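Local coordinates for peroxisomal membrane protein LPX1 (Saccharomyces cerevisiae, PDB 2Y6U) that hydrolyses ester bonds in lipids, with acyl esterase, lipase and phospholipase A activity, in yeast peroxisomes, at residues V66-Y71 against V140-S145; D155-N160 against A273-S278; I288-A293 against E335-H340. All blocks are in the same frame, centred on the assembly; numbering follows the deposited sequence.

Contact 1 of 3, residues V66-Y71 against V140-S145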
ATOM      1  N   VAL A  66      -0.117   0.574  25.170  1.00 28.32           N
ATOM      2  CA  VAL A  66      -0.644   0.447  26.509  1.00 29.41           C
ATOM      3  C   VAL A  66      -1.628   1.575  26.885  1.00 29.51           C
ATOM      4  O   VAL A  66      -2.506   1.393  27.762  1.00 30.70           O
ATOM      5  CB  VAL A  66       0.468   0.355  27.594  1.00 32.79           C
ATOM      6  CG1 VAL A  66       1.047   1.758  28.052  1.00 32.99           C
ATOM      7  CG2 VAL A  66      -0.081  -0.448  28.784  1.00 32.23           C
ATOM      8  N   VAL A  67      -1.502   2.719  26.211  1.00 28.51           N
ATOM      9  CA  VAL A  67      -2.330   3.886  26.534  1.00 29.30           C
ATOM     10  C   VAL A  67      -3.805   3.658  26.212  1.00 28.74           C
ATOM     11  O   VAL A  67      -4.678   4.382  26.718  1.00 30.91           O
ATOM     12  CB  VAL A  67      -1.863   5.181  25.821  1.00 30.40           C
ATOM     13  CG1 VAL A  67      -0.374   5.491  26.237  1.00 33.30           C
ATOM     14  CG2 VAL A  67      -2.073   5.135  24.289  1.00 27.31           C
ATOM     15  N   TRP A  68      -4.086   2.605  25.439  1.00 28.12           N
ATOM     16  CA  TRP A  68      -5.448   2.261  25.123  1.00 28.82           C
ATOM     17  C   TRP A  68      -6.042   1.174  25.993  1.00 28.83           C
ATOM     18  O   TRP A  68      -7.270   0.910  25.942  1.00 28.89           O
ATOM     19  CB  TRP A  68      -5.558   1.861  23.667  1.00 26.35           C
ATOM     20  CG  TRP A  68      -4.939   2.775  22.700  1.00 27.87           C
ATOM     21  CD1 TRP A  68      -3.813   2.542  21.976  1.00 24.49           C
ATOM     22  CD2 TRP A  68      -5.407   4.088  22.307  1.00 24.41           C
ATOM     23  NE1 TRP A  68      -3.570   3.585  21.129  1.00 23.13           N
ATOM     24  CE2 TRP A  68      -4.525   4.545  21.286  1.00 27.35           C
ATOM     25  CE3 TRP A  68      -6.448   4.888  22.688  1.00 27.66           C
ATOM     26  CZ2 TRP A  68      -4.655   5.752  20.706  1.00 24.62           C
ATOM     27  CZ3 TRP A  68      -6.615   6.127  22.027  1.00 27.50           C
ATOM     28  CH2 TRP A  68      -5.720   6.526  21.070  1.00 24.78           C
ATOM     29  N   GLU A  69      -5.249   0.548  26.870  1.00 30.47           N
ATOM     30  CA  GLU A  69      -5.854  -0.479  27.698  1.00 31.09           C
ATOM     31  C   GLU A  69      -7.001  -0.041  28.578  1.00 31.45           C
ATOM     32  O   GLU A  69      -7.995  -0.778  28.717  1.00 31.29           O
ATOM     33  CB  GLU A  69      -4.792  -1.286  28.499  1.00 32.74           C
ATOM     34  CG  GLU A  69      -3.851  -1.977  27.539  1.00 31.71           C
ATOM     35  CD  GLU A  69      -2.715  -2.813  28.315  1.00 37.14           C
ATOM     36  OE1 GLU A  69      -2.671  -2.813  29.552  1.00 39.76           O
ATOM     37  OE2 GLU A  69      -1.851  -3.343  27.638  1.00 42.45           O
ATOM     38  N   TYR A  70      -6.904   1.140  29.181  1.00 30.29           N
ATOM     39  CA  TYR A  70      -7.961   1.701  29.953  1.00 31.44           C
ATOM     40  C   TYR A  70      -9.290   1.769  29.137  1.00 31.27           C
ATOM     41  O   TYR A  70     -10.368   1.761  29.692  1.00 32.56           O
ATOM     42  CB  TYR A  70      -7.509   3.114  30.411  1.00 31.36           C
ATOM     43  CG  TYR A  70      -8.541   3.844  31.167  1.00 32.15           C
ATOM     44  CD1 TYR A  70      -9.468   4.657  30.528  1.00 33.19           C
ATOM     45  CD2 TYR A  70      -8.599   3.739  32.553  1.00 32.43           C
ATOM     46  CE1 TYR A  70     -10.432   5.347  31.237  1.00 32.25           C
ATOM     47  CE2 TYR A  70      -9.561   4.470  33.336  1.00 40.45           C
ATOM     48  CZ  TYR A  70     -10.488   5.275  32.666  1.00 37.76           C
ATOM     49  OH  TYR A  70     -11.428   5.876  33.422  1.00 41.48           O
ATOM     50  N   TYR A  71      -9.175   1.940  27.823  1.00 30.54           N
ATOM     51  CA  TYR A  71     -10.363   2.071  26.990  1.00 30.66           C
ATOM     52  C   TYR A  71     -11.161   0.781  26.825  1.00 31.73           C
ATOM     53  O   TYR A  71     -12.410   0.809  26.639  1.00 30.58           O
ATOM     54  CB  TYR A  71      -9.971   2.516  25.582  1.00 29.36           C
ATOM     55  CG  TYR A  71      -9.543   3.988  25.465  1.00 29.11           C
ATOM     56  CD1 TYR A  71      -8.522   4.530  26.267  1.00 33.00           C
ATOM     57  CD2 TYR A  71     -10.123   4.825  24.487  1.00 30.53           C
ATOM     58  CE1 TYR A  71      -8.115   5.913  26.151  1.00 32.43           C
ATOM     59  CE2 TYR A  71      -9.700   6.136  24.341  1.00 29.56           C
ATOM     60  CZ  TYR A  71      -8.726   6.688  25.176  1.00 30.20           C
ATOM     61  OH  TYR A  71      -8.338   8.021  25.015  1.00 30.62           O
ATOM     62  N   VAL A 140     -13.029   0.303  12.279  1.00 23.45           N
ATOM     63  CA  VAL A 140     -12.827   1.677  12.740  1.00 22.57           C
ATOM     64  C   VAL A 140     -11.373   1.835  13.160  1.00 23.26           C
ATOM     65  O   VAL A 140     -10.836   0.937  13.800  1.00 23.36           O
ATOM     66  CB  VAL A 140     -13.662   1.949  13.978  1.00 24.54           C
ATOM     67  CG1 VAL A 140     -13.429   3.482  14.493  1.00 22.80           C
ATOM     68  CG2 VAL A 140     -15.130   1.561  13.759  1.00 28.75           C
ATOM     69  N   VAL A 141     -10.708   2.889  12.696  1.00 22.40           N
ATOM     70  CA  VAL A 141      -9.319   3.175  13.122  1.00 21.89           C
ATOM     71  C   VAL A 141      -9.354   4.419  13.952  1.00 22.46           C
ATOM     72  O   VAL A 141     -10.035   5.354  13.597  1.00 23.41           O
ATOM     73  CB  VAL A 141      -8.334   3.303  11.930  1.00 22.33           C
ATOM     74  CG1 VAL A 141      -8.782   4.397  10.934  1.00 21.91           C
ATOM     75  CG2 VAL A 141      -6.825   3.502  12.421  1.00 20.78           C
ATOM     76  N   ILE A 142      -8.687   4.356  15.088  1.00 21.29           N
ATOM     77  CA  ILE A 142      -8.643   5.411  16.043  0.70 21.04           C
ATOM     78  C   ILE A 142      -7.157   5.721  16.280  1.00 22.20           C
ATOM     79  O   ILE A 142      -6.352   4.855  16.670  1.00 23.37           O
ATOM     80  CB  ILE A 142      -9.331   5.080  17.393  0.70 22.98           C
ATOM     81  CG1 ILE A 142     -10.749   4.523  17.202  0.70 23.16           C
ATOM     82  CG2 ILE A 142      -9.222   6.328  18.372  0.70 23.28           C
ATOM     83  CD1 ILE A 142     -10.822   2.994  17.093  0.70 19.89           C
ATOM     84  N   GLY A 143      -6.733   6.961  16.030  1.00 21.18           N
ATOM     85  CA  GLY A 143      -5.329   7.269  16.156  1.00 21.13           C
ATOM     86  C   GLY A 143      -5.118   8.564  16.888  1.00 23.18           C
ATOM     87  O   GLY A 143      -5.855   9.538  16.656  1.00 25.06           O
ATOM     88  N   HIS A 144      -4.186   8.571  17.798  1.00 22.92           N
ATOM     89  CA  HIS A 144      -3.694   9.832  18.415  1.00 24.07           C
ATOM     90  C   HIS A 144      -2.400  10.360  17.716  1.00 25.24           C
ATOM     91  O   HIS A 144      -1.447   9.624  17.584  1.00 23.27           O
ATOM     92  CB  HIS A 144      -3.434   9.550  19.892  1.00 23.91           C
ATOM     93  CG  HIS A 144      -2.881  10.715  20.624  1.00 26.15           C
ATOM     94  ND1 HIS A 144      -1.657  10.699  21.235  1.00 28.81           N
ATOM     95  CD2 HIS A 144      -3.357  11.963  20.760  1.00 25.50           C
ATOM     96  CE1 HIS A 144      -1.407  11.895  21.753  1.00 31.00           C
ATOM     97  NE2 HIS A 144      -2.445  12.678  21.531  1.00 26.59           N
ATOM     98  N   SER A 145      -2.286  11.650  17.422  1.00 28.03           N
ATOM     99  CA  SER A 145      -0.899  12.323  17.136  1.00 29.10           C
ATOM    100  C   SER A 145      -0.339  11.689  15.888  1.00 26.92           C
ATOM    101  O   SER A 145      -1.029  11.701  14.827  1.00 26.29           O
ATOM    102  CB  SER A 145       0.053  12.343  18.408  1.00 29.05           C
ATOM    103  OG  SER A 145       1.462  12.043  18.253  1.00 33.02           O
TER

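Contact 2 of 3, residues D155-N160 against A273-S278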
ATOM      1  N   ASP A 155      -5.927   4.876   5.031  1.00 19.45           N
ATOM      2  CA  ASP A 155      -7.037   4.971   4.049  1.00 20.58           C
ATOM      3  C   ASP A 155      -6.540   5.341   2.684  1.00 22.99           C
ATOM      4  O   ASP A 155      -7.038   4.806   1.655  1.00 22.14           O
ATOM      5  CB  ASP A 155      -8.117   5.929   4.522  1.00 22.80           C
ATOM      6  CG  ASP A 155      -9.395   5.831   3.659  1.00 23.56           C
ATOM      7  OD1 ASP A 155     -10.074   4.788   3.826  1.00 26.02           O
ATOM      8  OD2 ASP A 155      -9.602   6.699   2.765  1.00 26.09           O
ATOM      9  N   VAL A 156      -5.506   6.218   2.601  1.00 20.20           N
ATOM     10  CA  VAL A 156      -4.944   6.588   1.351  1.00 19.75           C
ATOM     11  C   VAL A 156      -4.380   5.385   0.608  1.00 20.90           C
ATOM     12  O   VAL A 156      -4.578   5.204  -0.609  1.00 20.87           O
ATOM     13  CB  VAL A 156      -3.868   7.722   1.507  1.00 18.78           C
ATOM     14  CG1 VAL A 156      -3.114   7.900   0.157  1.00 19.69           C
ATOM     15  CG2 VAL A 156      -4.582   9.107   1.980  1.00 17.69           C
ATOM     16  N   LEU A 157      -3.639   4.565   1.339  1.00 19.41           N
ATOM     17  CA  LEU A 157      -2.940   3.476   0.738  1.00 19.38           C
ATOM     18  C   LEU A 157      -3.858   2.236   0.500  1.00 21.00           C
ATOM     19  O   LEU A 157      -3.496   1.373  -0.259  1.00 20.85           O
ATOM     20  CB  LEU A 157      -1.804   3.000   1.670  1.00 22.01           C
ATOM     21  CG  LEU A 157      -0.687   4.083   1.791  1.00 22.27           C
ATOM     22  CD1 LEU A 157       0.345   3.590   2.854  1.00 23.87           C
ATOM     23  CD2 LEU A 157      -0.036   4.350   0.388  1.00 23.98           C
ATOM     24  N   GLN A 158      -4.962   2.166   1.223  1.00 22.09           N
ATOM     25  CA  GLN A 158      -5.885   1.000   1.159  1.00 21.51           C
ATOM     26  C   GLN A 158      -7.302   1.534   1.570  1.00 20.97           C
ATOM     27  O   GLN A 158      -7.705   1.423   2.713  1.00 21.01           O
ATOM     28  CB  GLN A 158      -5.392  -0.034   2.114  1.00 20.75           C
ATOM     29  CG  GLN A 158      -6.350  -1.338   2.242  1.00 22.50           C
ATOM     30  CD  GLN A 158      -6.925  -1.757   0.956  1.00 20.05           C
ATOM     31  OE1 GLN A 158      -7.907  -1.162   0.486  1.00 21.95           O
ATOM     32  NE2 GLN A 158      -6.316  -2.784   0.319  1.00 20.48           N
ATOM     33  N   PRO A 159      -8.026   2.107   0.651  1.00 20.16           N
ATOM     34  CA  PRO A 159      -9.217   2.757   1.007  1.00 21.31           C
ATOM     35  C   PRO A 159     -10.426   1.800   1.181  1.00 23.05           C
ATOM     36  O   PRO A 159     -11.576   2.249   1.379  1.00 23.21           O
ATOM     37  CB  PRO A 159      -9.440   3.707  -0.218  1.00 21.96           C
ATOM     38  CG  PRO A 159      -8.964   2.975  -1.342  1.00 23.97           C
ATOM     39  CD  PRO A 159      -7.714   2.353  -0.760  1.00 23.11           C
ATOM     40  N   ASN A 160     -10.203   0.498   1.210  1.00 22.47           N
ATOM     41  CA  ASN A 160     -11.331  -0.417   1.306  1.00 25.39           C
ATOM     42  C   ASN A 160     -11.392  -1.088   2.668  1.00 25.82           C
ATOM     43  O   ASN A 160     -12.153  -2.001   2.869  1.00 23.78           O
ATOM     44  CB  ASN A 160     -11.166  -1.421   0.195  1.00 24.50           C
ATOM     45  CG  ASN A 160     -11.074  -0.788  -1.126  1.00 28.22           C
ATOM     46  OD1 ASN A 160     -12.041  -0.158  -1.559  1.00 25.96           O
ATOM     47  ND2 ASN A 160      -9.895  -0.950  -1.849  1.00 25.23           N
ATOM     48  N   ALA A 273       5.334  14.031   5.145  1.00 25.18           N
ATOM     49  CA  ALA A 273       4.093  14.705   5.344  1.00 25.39           C
ATOM     50  C   ALA A 273       3.512  15.228   3.950  1.00 23.92           C
ATOM     51  O   ALA A 273       2.335  15.192   3.834  1.00 25.80           O
ATOM     52  CB  ALA A 273       4.205  15.928   6.386  1.00 26.21           C
ATOM     53  N   PRO A 274       4.308  15.709   3.008  1.00 23.69           N
ATOM     54  CA  PRO A 274       3.696  16.270   1.791  1.00 25.59           C
ATOM     55  C   PRO A 274       2.825  15.258   1.052  1.00 24.80           C
ATOM     56  O   PRO A 274       1.771  15.603   0.546  1.00 23.28           O
ATOM     57  CB  PRO A 274       4.897  16.671   0.961  1.00 26.46           C
ATOM     58  CG  PRO A 274       5.867  17.245   2.081  1.00 30.70           C
ATOM     59  CD  PRO A 274       5.742  16.096   3.029  1.00 27.92           C
ATOM     60  N   PHE A 275       3.275  14.024   1.053  1.00 22.32           N
ATOM     61  CA  PHE A 275       2.525  12.932   0.396  1.00 23.45           C
ATOM     62  C   PHE A 275       1.135  12.750   1.018  1.00 22.17           C
ATOM     63  O   PHE A 275       0.124  12.707   0.341  1.00 23.83           O
ATOM     64  CB  PHE A 275       3.305  11.636   0.485  1.00 23.18           C
ATOM     65  CG  PHE A 275       2.526  10.451  -0.131  1.00 23.00           C
ATOM     66  CD1 PHE A 275       2.538  10.248  -1.481  1.00 26.98           C
ATOM     67  CD2 PHE A 275       1.711   9.703   0.632  1.00 24.28           C
ATOM     68  CE1 PHE A 275       1.806   9.172  -2.042  1.00 27.25           C
ATOM     69  CE2 PHE A 275       1.011   8.627   0.081  1.00 26.62           C
ATOM     70  CZ  PHE A 275       1.071   8.379  -1.240  1.00 24.41           C
ATOM     71  N   LEU A 276       1.066  12.775   2.346  1.00 20.64           N
ATOM     72  CA  LEU A 276      -0.190  12.665   3.083  1.00 21.57           C
ATOM     73  C   LEU A 276      -1.074  13.879   2.845  1.00 21.50           C
ATOM     74  O   LEU A 276      -2.241  13.731   2.438  1.00 22.96           O
ATOM     75  CB  LEU A 276       0.011  12.345   4.576  1.00 23.35           C
ATOM     76  CG  LEU A 276      -1.447  12.260   5.114  1.00 29.44           C
ATOM     77  CD1 LEU A 276      -2.149  10.922   4.574  1.00 23.75           C
ATOM     78  CD2 LEU A 276      -1.749  12.649   6.445  1.00 31.18           C
ATOM     79  N   ILE A 277      -0.500  15.088   2.942  1.00 21.83           N
ATOM     80  CA  ILE A 277      -1.173  16.297   2.758  1.00 22.19           C
ATOM     81  C   ILE A 277      -1.809  16.341   1.400  1.00 24.60           C
ATOM     82  O   ILE A 277      -2.980  16.792   1.264  1.00 25.35           O
ATOM     83  CB  ILE A 277      -0.266  17.519   3.001  1.00 22.61           C
ATOM     84  CG1 ILE A 277       0.169  17.544   4.511  1.00 25.05           C
ATOM     85  CG2 ILE A 277      -0.855  18.859   2.511  1.00 25.97           C
ATOM     86  CD1 ILE A 277       1.369  18.480   4.771  1.00 27.61           C
ATOM     87  N   SER A 278      -1.059  15.928   0.389  1.00 21.45           N
ATOM     88  CA  SER A 278      -1.563  15.965  -0.984  1.00 23.41           C
ATOM     89  C   SER A 278      -2.793  14.978  -1.253  1.00 21.57           C
ATOM     90  O   SER A 278      -3.493  15.104  -2.299  1.00 23.55           O
ATOM     91  CB  SER A 278      -0.441  15.581  -1.916  1.00 24.48           C
ATOM     92  OG  SER A 278      -0.851  15.760  -3.271  1.00 25.18           O
TER

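Contact 3 of 3, residues I288-A293 against E335-H340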
ATOM      1  N   ILE A 288     -13.931  11.635  12.186  1.00 26.58           N
ATOM      2  CA  ILE A 288     -14.144  12.404  13.398  1.00 26.09           C
ATOM      3  C   ILE A 288     -12.796  12.960  13.836  1.00 27.10           C
ATOM      4  O   ILE A 288     -11.821  12.211  13.949  1.00 27.81           O
ATOM      5  CB  ILE A 288     -14.646  11.482  14.511  1.00 26.95           C
ATOM      6  CG1 ILE A 288     -15.816  10.627  14.058  1.00 26.56           C
ATOM      7  CG2 ILE A 288     -14.934  12.276  15.768  1.00 26.97           C
ATOM      8  CD1 ILE A 288     -17.085  11.428  13.409  1.00 26.96           C
ATOM      9  N   HIS A 289     -12.741  14.241  14.178  1.00 24.94           N
ATOM     10  CA  HIS A 289     -11.530  14.885  14.576  1.00 25.23           C
ATOM     11  C   HIS A 289     -11.784  15.376  15.969  1.00 25.57           C
ATOM     12  O   HIS A 289     -12.679  16.177  16.200  1.00 26.66           O
ATOM     13  CB  HIS A 289     -11.290  16.013  13.602  1.00 25.03           C
ATOM     14  CG  HIS A 289     -10.008  16.747  13.792  1.00 25.37           C
ATOM     15  ND1 HIS A 289      -9.724  17.890  13.070  1.00 23.00           N
ATOM     16  CD2 HIS A 289      -8.939  16.525  14.609  1.00 24.96           C
ATOM     17  CE1 HIS A 289      -8.539  18.325  13.425  1.00 28.67           C
ATOM     18  NE2 HIS A 289      -8.023  17.506  14.330  1.00 26.02           N
ATOM     19  N   ILE A 290     -11.086  14.801  16.942  1.00 25.94           N
ATOM     20  CA  ILE A 290     -11.263  15.124  18.326  1.00 25.05           C
ATOM     21  C   ILE A 290     -10.052  15.939  18.718  1.00 26.97           C
ATOM     22  O   ILE A 290      -8.893  15.522  18.535  1.00 26.38           O
ATOM     23  CB  ILE A 290     -11.373  13.890  19.203  1.00 27.02           C
ATOM     24  CG1 ILE A 290     -12.567  13.025  18.764  1.00 28.01           C
ATOM     25  CG2 ILE A 290     -11.489  14.295  20.765  1.00 25.80           C
ATOM     26  CD1 ILE A 290     -12.787  11.704  19.500  1.00 25.37           C
ATOM     27  N   VAL A 291     -10.303  17.132  19.225  1.00 27.29           N
ATOM     28  CA  VAL A 291      -9.212  18.017  19.642  1.00 27.97           C
ATOM     29  C   VAL A 291      -9.427  18.434  21.074  1.00 29.77           C
ATOM     30  O   VAL A 291     -10.545  18.490  21.573  1.00 31.84           O
ATOM     31  CB  VAL A 291      -9.005  19.238  18.747  1.00 29.50           C
ATOM     32  CG1 VAL A 291      -8.862  18.870  17.221  1.00 24.69           C
ATOM     33  CG2 VAL A 291     -10.141  20.256  18.949  1.00 30.07           C
ATOM     34  N   GLY A 292      -8.329  18.703  21.763  1.00 31.69           N
ATOM     35  CA  GLY A 292      -8.340  19.316  23.070  1.00 32.66           C
ATOM     36  C   GLY A 292      -8.493  20.862  22.943  1.00 34.46           C
ATOM     37  O   GLY A 292      -7.762  21.488  22.206  1.00 31.04           O
ATOM     38  N   ALA A 293      -9.433  21.480  23.692  1.00 35.29           N
ATOM     39  CA  ALA A 293      -9.643  22.920  23.580  1.00 38.85           C
ATOM     40  C   ALA A 293      -8.398  23.685  23.992  1.00 42.08           C
ATOM     41  O   ALA A 293      -8.168  24.737  23.502  1.00 45.91           O
ATOM     42  CB  ALA A 293     -10.847  23.431  24.548  1.00 41.08           C
ATOM     43  N   GLU A 335     -16.350   8.660  25.563  1.00 34.32           N
ATOM     44  CA  GLU A 335     -17.762   8.987  25.346  1.00 35.29           C
ATOM     45  C   GLU A 335     -17.980   9.439  23.955  1.00 33.05           C
ATOM     46  O   GLU A 335     -18.952   9.019  23.347  1.00 34.66           O
ATOM     47  CB  GLU A 335     -18.304  10.008  26.340  1.00 37.30           C
ATOM     48  CG  GLU A 335     -19.733  10.347  26.071  1.00 44.79           C
ATOM     49  CD  GLU A 335     -19.945  11.445  24.949  1.00 51.71           C
ATOM     50  OE1 GLU A 335     -19.003  12.245  24.638  1.00 53.65           O
ATOM     51  OE2 GLU A 335     -21.083  11.525  24.402  1.00 52.91           O
ATOM     52  N   ARG A 336     -17.028  10.193  23.392  1.00 31.60           N
ATOM     53  CA  ARG A 336     -17.118  10.534  21.999  1.00 31.85           C
ATOM     54  C   ARG A 336     -16.953   9.388  21.023  1.00 29.75           C
ATOM     55  O   ARG A 336     -17.700   9.277  20.069  1.00 32.09           O
ATOM     56  CB  ARG A 336     -16.141  11.649  21.598  1.00 30.58           C
ATOM     57  CG  ARG A 336     -16.326  12.924  22.335  1.00 34.14           C
ATOM     58  CD  ARG A 336     -17.433  13.765  21.667  1.00 39.68           C
ATOM     59  NE  ARG A 336     -18.743  13.401  22.108  1.00 36.88           N
ATOM     60  CZ  ARG A 336     -19.876  13.633  21.442  1.00 42.42           C
ATOM     61  NH1 ARG A 336     -19.963  14.321  20.239  1.00 39.69           N
ATOM     62  NH2 ARG A 336     -20.968  13.210  22.032  1.00 42.08           N
ATOM     63  N   ILE A 337     -15.956   8.582  21.234  1.00 29.45           N
ATOM     64  CA  ILE A 337     -15.707   7.465  20.365  1.00 27.72           C
ATOM     65  C   ILE A 337     -16.989   6.557  20.354  1.00 29.42           C
ATOM     66  O   ILE A 337     -17.509   6.179  19.274  1.00 29.11           O
ATOM     67  CB  ILE A 337     -14.534   6.648  20.875  1.00 26.79           C
ATOM     68  CG1 ILE A 337     -13.192   7.401  20.721  1.00 27.77           C
ATOM     69  CG2 ILE A 337     -14.548   5.239  20.225  1.00 26.11           C
ATOM     70  CD1 ILE A 337     -11.941   6.729  21.342  1.00 27.39           C
ATOM     71  N   ASN A 338     -17.568   6.308  21.523  1.00 30.14           N
ATOM     72  CA  ASN A 338     -18.768   5.451  21.574  1.00 32.10           C
ATOM     73  C   ASN A 338     -19.947   6.083  20.833  1.00 33.44           C
ATOM     74  O   ASN A 338     -20.716   5.409  20.143  1.00 33.28           O
ATOM     75  CB  ASN A 338     -19.147   5.141  23.015  1.00 34.22           C
ATOM     76  CG  ASN A 338     -18.146   4.197  23.685  1.00 36.46           C
ATOM     77  OD1 ASN A 338     -17.294   3.582  22.976  1.00 36.48           O
ATOM     78  ND2 ASN A 338     -18.191   4.124  25.006  1.00 34.44           N
ATOM     79  N   HIS A 339     -20.133   7.389  21.053  1.00 32.59           N
ATOM     80  CA  HIS A 339     -21.187   8.107  20.401  1.00 33.96           C
ATOM     81  C   HIS A 339     -21.059   7.959  18.898  1.00 30.78           C
ATOM     82  O   HIS A 339     -22.021   7.591  18.176  1.00 33.42           O
ATOM     83  CB  HIS A 339     -21.131   9.627  20.801  1.00 32.98           C
ATOM     84  CG  HIS A 339     -22.025  10.478  19.965  1.00 38.15           C
ATOM     85  ND1 HIS A 339     -23.391  10.479  20.133  1.00 43.36           N
ATOM     86  CD2 HIS A 339     -21.765  11.324  18.928  1.00 36.71           C
ATOM     87  CE1 HIS A 339     -23.936  11.323  19.271  1.00 45.17           C
ATOM     88  NE2 HIS A 339     -22.978  11.820  18.508  1.00 42.86           N
ATOM     89  N   HIS A 340     -19.865   8.231  18.390  1.00 31.46           N
ATOM     90  CA  HIS A 340     -19.707   8.249  16.942  1.00 29.94           C
ATOM     91  C   HIS A 340     -19.801   6.886  16.336  1.00 30.08           C
ATOM     92  O   HIS A 340     -20.351   6.715  15.254  1.00 32.80           O
ATOM     93  CB  HIS A 340     -18.443   8.969  16.503  1.00 29.49           C
ATOM     94  CG  HIS A 340     -18.497  10.426  16.735  1.00 27.36           C
ATOM     95  ND1 HIS A 340     -19.408  11.250  16.105  1.00 32.01           N
ATOM     96  CD2 HIS A 340     -17.826  11.190  17.624  1.00 29.71           C
ATOM     97  CE1 HIS A 340     -19.260  12.482  16.582  1.00 35.72           C
ATOM     98  NE2 HIS A 340     -18.280  12.474  17.479  1.00 29.30           N
TER

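Contact 1 of 3, residues V66-Y71 against V140-S145
Trp68 meets His144 at the end of strand 137-144, where the alpha/beta hydrolase fold turns from its sheet into a helix through what is probably the nucleophile elbow. The sequence around Ser145 fits the GxSxG pattern of that elbow, and the residue has the positive phi and strained backbone expected there, consistent with Ser145 being the nucleophile.

The meeting itself is apolar. The six-membered end of the indole meets the strand obliquely, Trp68 CH2 lying 4.0 Å from His144 CB, and the two side chains cross at about a right angle. The indole also nears Ile142 CG2, 4.4 Å from Trp68 CH2, though this is less certain because Ile142 was modelled in two conformers. With CG anti to the carbonyl carbon (chi1 -49°), the indole reaches out from the loop to the strand.

Neighbours on its own side hold the indole. Its edge points at the face of Tyr71, Trp68 CE3 sitting 3.7 Å above the centre of that ring; the aliphatic Val67 CG2 covers one indole face, and the Phe57 ring meets it at about 40°. An alanine in place of Trp68 would probably open a gap beside His144 CB and uncover the face of Tyr71.

Polar bonds act at the margins. His144 turns its imidazole away from the indole, and its NE2 bonds to the backbone oxygen of His323, while Ser145 OG bonds to the amide of Ser61. The backbone turn that brings the face of Tyr71 to the indole edge is closed by Tyr71 N donating to Trp68 O at 2.9 Å.

Contact 2 of 3, residues D155-N160 against A273-S278
Val156 and Leu276 bring the last turn of helix 146-157 and the short helix 273-279 to their nearest backbone approach, 7.9 Å between CA atoms. Contact is made through branched and aromatic side chains alone. Val156 works like a fork: CG1, anti to the backbone N (chi1 170°), reaches Phe275 CE2 at 4.2 Å, while CG2 meets Leu276 CD1 at 4.0 Å. Val156 and Phe275 pass alongside one another, pointing opposite ways, and the methyl nears the ring obliquely. Leu157 adds CD2, 4.4 Å from Phe275 CE2, so one corner of the ring, CE2, meets two successive residues of the helix.

In the alpha/beta hydrolase fold, helix 146-157 is the one that follows the probable nucleophile elbow, and here its C-terminal end packs against a helix that precedes strand 286-292. The pair also lies at the dimer interface: Phe275 meets Phe282 of the second subunit edge-to-face, Leu157 packs on Leu157 of that subunit, and Leu157 O accepts a bond from Arg119 of the same neighbour.

Beyond Leu157 the chain leaves helical geometry, and the exit is organised by a side chain. Gln158 OE1 accepts the backbone Asn160 N at 2.9 Å, in the carbonyl plane and on a lone pair, with an N-H...O angle of 151°. Asn160 ND2 gives the same oxygen a second, weak bond at 3.1 Å.

Contact 3 of 3, residues I288-A293 against E335-H340
Strand 286-292 of the central sheet is covered by helix 330-347, and Ile288 facing His340 is the intimate part of that strand-helix packing. The two segments run nearly antiparallel, at 165°, with their axes 10.5 Å apart at closest approach.

Ile288 lies over one face of the His340 imidazole. Its CD1 makes a CH-pi contact, 3.8 Å from the ring centroid and 23° off the normal. The other branch shares the face, since Ile288 CG2 stands 3.6 Å from His340 CD2. A chi1 of -50° sets CG1 and CG2 of Ile288 both toward the ring, and the bend at chi2 brings CD1 over its face. On the opposite face lies His339 CD2, 3.6 Å above the ring plane, so the imidazole is sandwiched. Its rotation is further fixed by a hydrogen bond from NE2 to Asp316 on strand 313-318.

One helix turn before His340, Arg336 offers its CB to Ile290 CD1 of the strand, 4.0 Å away; the same methyl more loosely meets Ile337 CG1. The arginine chain is bent and carries its guanidinium away from the strand to Glu335, which it grips side-on: NE holds OE1 at 2.8 Å and NH2 holds OE2 at 2.9 Å, both nearly in the guanidinium plane. NH1 forms a salt bridge to the Asp316 that also holds His340, which would probably help balance that carboxylate's charge.

A helix packed nearly antiparallel on a strand of the central sheet, through the residues on one face of that strand, is the packing of the layered alpha/beta hydrolase fold.

Contacts 1 and 3 lie on one face of the central sheet; contact 2 joins two helices on the other side of it. The centres of contacts 1 and 3 are 12 Å apart, and they join directly: Tyr71 CE2 of contact 1 packs 3.8 Å from Ile337 CD1 of contact 3, so loop 66-71 and helix 330-347 lie side by side over the sheet. The centre of contact 2 is 20 Å from that of contact 1 and 22 Å from that of contact 3, and it touches neither. Chain continuity links it to both: strand 137-144 runs through the probable nucleophile Ser145 into helix 146-157, and helix 273-279 leads to strand 286-292. Contact 1 thus borders the presumed active site, whereas contact 2 borders the second subunit.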